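Local coordinates for farnesyl pyrophosphate synthetase (Staphylococcus aureus, PDB 5H9D), which probably builds heptaprenyl diphosphate by magnesium-dependent condensation of prenyl diphosphates, at residues V191-M196 against I295-D300; V69-I74 against Q174-V179. All blocks are in the same frame, centred on the assembly; numbering follows the deposited sequence.

Contact 1 (V191-M196 against I295-D300); sequences VRKLKM and ISELPD
Leu-194 lays its CD2 methyl against CD1 of Leu-298 at 4.1 Å, the two isobutyl groups crossing at about a right angle, so that one branch of each does the touching. Both residues are buried, and branched apolar groups suit a place where a helix face meets the chain leaving another helix. With CG of Leu-194 anti to its carbonyl carbon (chi1 -70°), the end of the side chain swings nearer to 295-300 than its root would suggest. Leu-307 of helix 302-315 also packs on Leu-194. Beside this apolar pair, Lys-193 bends at chi2, chi3 and chi4, which curls its chain and carries NZ to 3.7 Å from the carbonyl O of Glu-297, too long to count as a hydrogen bond. NZ lies 4.2 Å from OE1 of Glu-297, beyond salt-bridge range, so any attraction is probably weak, on the solvent side where Glu-297 is exposed; NZ also forms a long, weak ion pair with Glu-189 of its own helix. The CG methylene of Lys-193 lies 4.5 Å from CG of Leu-298. The contact is plain packing within the all-helical fold of prenyl synthases: the turn after helix 276-296, which leaves helical geometry at Glu-297, folds Leu-298 against helix 188-215.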
loop_
_atom_site.group_PDB
_atom_site.type_symbol
_atom_site.label_atom_id
_atom_site.label_comp_id
_atom_site.label_asym_id
_atom_site.label_seq_id
_atom_site.Cartn_x
_atom_site.Cartn_y
_atom_site.Cartn_z
ATOM N N VAL A 191 -15.384 13.089 14.813
ATOM C CA VAL A 191 -14.302 12.630 13.944
ATOM C C VAL A 191 -13.121 12.215 14.820
ATOM O O VAL A 191 -12.584 11.107 14.687
ATOM C CB VAL A 191 -13.829 13.744 12.954
ATOM C CG1 VAL A 191 -12.631 13.255 12.152
ATOM C CG2 VAL A 191 -14.957 14.114 12.005
ATOM N N ARG A 192 -12.717 13.105 15.717
ATOM C CA ARG A 192 -11.613 12.804 16.608
ATOM C C ARG A 192 -11.965 11.521 17.357
ATOM O O ARG A 192 -11.110 10.673 17.609
ATOM C CB ARG A 192 -11.391 13.957 17.587
ATOM C CG ARG A 192 -9.937 14.408 17.669
ATOM C CD ARG A 192 -9.052 13.361 18.324
ATOM N NE ARG A 192 -8.895 13.584 19.759
ATOM C CZ ARG A 192 -9.869 13.525 20.670
ATOM N NH1 ARG A 192 -11.122 13.244 20.322
ATOM N NH2 ARG A 192 -9.576 13.746 21.949
ATOM N N LYS A 193 -13.244 11.373 17.678
ATOM C CA LYS A 193 -13.712 10.191 18.381
ATOM C C LYS A 193 -13.529 8.936 17.514
ATOM O O LYS A 193 -13.003 7.922 17.959
ATOM C CB LYS A 193 -15.187 10.350 18.748
ATOM C CG LYS A 193 -15.565 9.627 20.006
ATOM C CD LYS A 193 -14.887 10.306 21.172
ATOM C CE LYS A 193 -15.542 11.685 21.492
ATOM N NZ LYS A 193 -16.986 11.566 21.939
ATOM N N LEU A 194 -13.968 9.013 16.266
ATOM C CA LEU A 194 -13.849 7.872 15.376
ATOM C C LEU A 194 -12.405 7.628 14.943
ATOM O O LEU A 194 -12.005 6.483 14.722
ATOM C CB LEU A 194 -14.804 8.046 14.200
ATOM C CG LEU A 194 -16.248 7.892 14.712
ATOM C CD1 LEU A 194 -17.246 8.442 13.702
ATOM C CD2 LEU A 194 -16.521 6.438 15.007
ATOM N N LYS A 195 -11.605 8.684 14.846
ATOM C CA LYS A 195 -10.205 8.472 14.518
ATOM C C LYS A 195 -9.618 7.573 15.630
ATOM O O LYS A 195 -8.984 6.560 15.343
ATOM C CB LYS A 195 -9.445 9.799 14.456
ATOM C CG LYS A 195 -7.957 9.655 14.044
ATOM C CD LYS A 195 -7.018 10.532 14.912
ATOM C CE LYS A 195 -7.089 12.032 14.595
ATOM N NZ LYS A 195 -6.137 12.483 13.503
ATOM N N MET A 196 -9.847 7.939 16.892
ATOM C CA MET A 196 -9.357 7.150 18.031
ATOM C C MET A 196 -9.978 5.743 18.159
ATOM O O MET A 196 -9.252 4.780 18.448
ATOM C CB MET A 196 -9.537 7.915 19.361
ATOM C CG MET A 196 -8.662 9.153 19.458
ATOM S SD MET A 196 -8.798 9.978 21.006
ATOM C CE MET A 196 -7.473 9.241 21.778
ATOM N N ILE A 295 -17.013 4.393 22.115
ATOM C CA ILE A 295 -18.129 4.155 21.222
ATOM C C ILE A 295 -19.386 4.538 21.969
ATOM O O ILE A 295 -20.379 5.010 21.393
ATOM C CB ILE A 295 -18.178 2.653 20.733
ATOM C CG1 ILE A 295 -16.944 2.340 19.887
ATOM C CG2 ILE A 295 -19.439 2.392 19.885
ATOM C CD1 ILE A 295 -16.830 0.900 19.466
ATOM N N SER A 296 -19.318 4.357 23.275
ATOM C CA SER A 296 -20.435 4.654 24.143
ATOM C C SER A 296 -20.681 6.138 24.177
ATOM O O SER A 296 -21.813 6.580 24.110
ATOM C CB SER A 296 -20.138 4.112 25.520
ATOM O OG SER A 296 -19.910 2.716 25.414
ATOM N N GLU A 297 -19.612 6.909 24.242
ATOM C CA GLU A 297 -19.740 8.347 24.255
ATOM C C GLU A 297 -20.323 8.911 22.949
ATOM O O GLU A 297 -20.328 10.123 22.737
ATOM C CB GLU A 297 -18.374 8.957 24.567
ATOM C CG GLU A 297 -17.927 8.685 26.005
ATOM C CD GLU A 297 -16.455 8.998 26.271
ATOM O OE1 GLU A 297 -15.922 9.999 25.718
ATOM O OE2 GLU A 297 -15.835 8.241 27.062
ATOM N N LEU A 298 -20.819 8.039 22.074
ATOM C CA LEU A 298 -21.414 8.473 20.804
ATOM C C LEU A 298 -22.951 8.366 20.862
ATOM O O LEU A 298 -23.494 7.542 21.595
ATOM C CB LEU A 298 -20.908 7.608 19.637
ATOM C CG LEU A 298 -19.541 7.836 18.961
ATOM C CD1 LEU A 298 -19.174 6.609 18.136
ATOM C CD2 LEU A 298 -19.577 9.088 18.070
ATOM N N PRO A 299 -23.667 9.191 20.074
ATOM C CA PRO A 299 -25.136 9.179 20.035
ATOM C C PRO A 299 -25.793 7.809 19.786
ATOM O O PRO A 299 -25.407 7.064 18.873
ATOM C CB PRO A 299 -25.460 10.177 18.916
ATOM C CG PRO A 299 -24.233 10.167 18.075
ATOM C CD PRO A 299 -23.132 10.142 19.087
ATOM N N ASP A 300 -26.806 7.503 20.595
ATOM C CA ASP A 300 -27.549 6.246 20.495
ATOM C C ASP A 300 -28.335 6.157 19.207
ATOM O O ASP A 300 -28.879 7.149 18.727
ATOM C CB ASP A 300 -28.501 6.113 21.677
ATOM C CG ASP A 300 -27.772 6.116 23.002
ATOM O OD1 ASP A 300 -27.265 5.037 23.398
ATOM O OD2 ASP A 300 -27.685 7.196 23.635
#

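Contact 2 (V69-I74 against Q174-V179); sequences VALELI and QISTEV
Two long helices of the all-alpha prenyl synthase fold, 62-85 and 158-183, come together here in the buried interior, nearest at Leu-71 and Ser-176, whose CA atoms are 7.2 Å apart. Leu-71 carries the contact from its side. Its CD1 methyl reaches OG of Ser-176 at 3.4 Å, with CG farther back at 3.9 Å from the same oxygen, so a single branch of the leucine meets the hydroxyl. The same CD1 lies 4.4 Å from CG2 of Ile-175, and one methyl thus touches two successive residues of the facing helix, one polar and one apolar. Serine suits this place because it is small where the two segments come nearest, whereas Ile-175 supplies an apolar surface beside it. The chi1 of Ser-176 (-51°) sets OG beside its own backbone N, and the hydroxyl hydrogen-bonds to the carbonyl O of Leu-172, one turn earlier. Val-48 and Arg-44 of helix 43-51 also pack on Ser-176, and Ser-136 of helix 127-150 on Ile-175. No hydrogen bond passes between the two segments. The chemistry therefore implies cohesion by van der Waals packing: the buried hydroxyl is satisfied within its own helix, and what it offers Leu-71 is contact without a polar bond.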
loop_
_atom_site.group_PDB
_atom_site.type_symbol
_atom_site.label_atom_id
_atom_site.label_comp_id
_atom_site.label_asym_id
_atom_site.label_seq_id
_atom_site.Cartn_x
_atom_site.Cartn_y
_atom_site.Cartn_z
ATOM N N VAL A 69 -14.443 1.905 -1.487
ATOM C CA VAL A 69 -13.867 1.209 -2.636
ATOM C C VAL A 69 -12.358 1.516 -2.701
ATOM O O VAL A 69 -11.538 0.630 -2.917
ATOM C CB VAL A 69 -14.584 1.648 -3.958
ATOM C CG1 VAL A 69 -13.772 1.265 -5.148
ATOM C CG2 VAL A 69 -15.946 0.967 -4.074
ATOM N N ALA A 70 -11.987 2.771 -2.483
ATOM C CA ALA A 70 -10.572 3.149 -2.500
ATOM C C ALA A 70 -9.784 2.446 -1.409
ATOM O O ALA A 70 -8.696 1.948 -1.670
ATOM C CB ALA A 70 -10.406 4.674 -2.339
ATOM N N LEU A 71 -10.312 2.416 -0.191
ATOM C CA LEU A 71 -9.600 1.769 0.909
ATOM C C LEU A 71 -9.332 0.280 0.662
ATOM O O LEU A 71 -8.234 -0.219 0.970
ATOM C CB LEU A 71 -10.377 1.924 2.222
ATOM C CG LEU A 71 -10.129 3.125 3.125
ATOM C CD1 LEU A 71 -8.807 2.878 3.840
ATOM C CD2 LEU A 71 -10.118 4.431 2.326
ATOM N N GLU A 72 -10.319 -0.436 0.117
ATOM C CA GLU A 72 -10.136 -1.860 -0.121
ATOM C C GLU A 72 -9.145 -2.089 -1.252
ATOM O O GLU A 72 -8.428 -3.067 -1.248
ATOM C CB GLU A 72 -11.481 -2.517 -0.422
ATOM C CG GLU A 72 -11.520 -4.036 -0.311
ATOM C CD GLU A 72 -11.113 -4.570 1.050
ATOM O OE1 GLU A 72 -11.014 -3.761 1.990
ATOM O OE2 GLU A 72 -10.887 -5.797 1.194
ATOM N N LEU A 73 -9.085 -1.179 -2.219
ATOM C CA LEU A 73 -8.150 -1.331 -3.335
ATOM C C LEU A 73 -6.700 -1.103 -2.870
ATOM O O LEU A 73 -5.796 -1.792 -3.332
ATOM C CB LEU A 73 -8.521 -0.372 -4.477
ATOM C CG LEU A 73 -9.829 -0.548 -5.272
ATOM C CD1 LEU A 73 -10.118 0.641 -6.182
ATOM C CD2 LEU A 73 -9.747 -1.797 -6.111
ATOM N N ILE A 74 -6.481 -0.147 -1.956
ATOM C CA ILE A 74 -5.144 0.131 -1.423
ATOM C C ILE A 74 -4.733 -1.063 -0.528
ATOM O O ILE A 74 -3.582 -1.518 -0.545
ATOM C CB ILE A 74 -5.111 1.475 -0.589
ATOM C CG1 ILE A 74 -5.215 2.680 -1.531
ATOM C CG2 ILE A 74 -3.793 1.597 0.184
ATOM C CD1 ILE A 74 -5.786 3.939 -0.880
ATOM N N GLN A 174 -7.588 3.400 11.157
ATOM C CA GLN A 174 -7.739 4.741 11.683
ATOM C C GLN A 174 -8.227 5.671 10.569
ATOM O O GLN A 174 -9.126 6.487 10.779
ATOM C CB GLN A 174 -6.393 5.196 12.170
ATOM C CG GLN A 174 -6.393 6.415 13.009
ATOM C CD GLN A 174 -5.002 6.741 13.394
ATOM O OE1 GLN A 174 -4.242 5.866 13.800
ATOM N NE2 GLN A 174 -4.644 7.996 13.260
ATOM N N ILE A 175 -7.607 5.555 9.393
ATOM C CA ILE A 175 -8.013 6.351 8.214
ATOM C C ILE A 175 -9.436 5.977 7.763
ATOM O O ILE A 175 -10.201 6.838 7.330
ATOM C CB ILE A 175 -7.053 6.117 7.051
ATOM C CG1 ILE A 175 -5.730 6.771 7.386
ATOM C CG2 ILE A 175 -7.634 6.615 5.746
ATOM C CD1 ILE A 175 -4.622 6.274 6.512
ATOM N N SER A 176 -9.787 4.702 7.883
ATOM C CA SER A 176 -11.111 4.253 7.477
ATOM C C SER A 176 -12.190 4.860 8.361
ATOM O O SER A 176 -13.284 5.181 7.893
ATOM C CB SER A 176 -11.224 2.731 7.550
ATOM O OG SER A 176 -10.156 2.117 6.869
ATOM N N THR A 177 -11.912 4.995 9.648
ATOM C CA THR A 177 -12.923 5.562 10.522
ATOM C C THR A 177 -12.937 7.091 10.486
ATOM O O THR A 177 -14.013 7.687 10.566
ATOM C CB THR A 177 -12.741 5.095 11.958
ATOM O OG1 THR A 177 -11.356 5.198 12.305
ATOM C CG2 THR A 177 -13.224 3.673 12.118
ATOM N N GLU A 178 -11.761 7.708 10.334
ATOM C CA GLU A 178 -11.626 9.173 10.303
ATOM C C GLU A 178 -12.252 9.808 9.066
ATOM O O GLU A 178 -13.129 10.690 9.172
ATOM C CB GLU A 178 -10.158 9.573 10.349
ATOM C CG GLU A 178 -9.912 10.963 10.898
ATOM C CD GLU A 178 -8.434 11.336 10.904
ATOM O OE1 GLU A 178 -7.572 10.457 11.198
ATOM O OE2 GLU A 178 -8.133 12.522 10.623
ATOM N N VAL A 179 -11.770 9.360 7.910
ATOM C CA VAL A 179 -12.235 9.803 6.606
ATOM C C VAL A 179 -13.729 9.496 6.438
ATOM O O VAL A 179 -14.508 10.304 5.937
ATOM C CB VAL A 179 -11.446 9.065 5.497
ATOM C CG1 VAL A 179 -11.976 9.452 4.129
ATOM C CG2 VAL A 179 -9.952 9.370 5.621
#

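In the fold
Contacts 1 and 2 have centres about 17 Å apart, and both segments of contact 2 precede both segments of contact 1 in the sequence. Helices 158-183 and 188-215, consecutive in sequence, join them: Thr-177 OG1 lies 2.8 Å from Leu-194 O, a probable hydrogen bond, and Lys-195 NZ pairs with Glu-178 OE1 at 3.4 Å, a long and weak ion pair. Val-191 CG1 packs on Glu-178 CG at 3.8 Å. Contact 2 lies deeper, its centre about 11 Å from that of the chain, against about 21 Å for contact 1. Together they trace a series of packed helices from 62-85 outward to the end of 276-296.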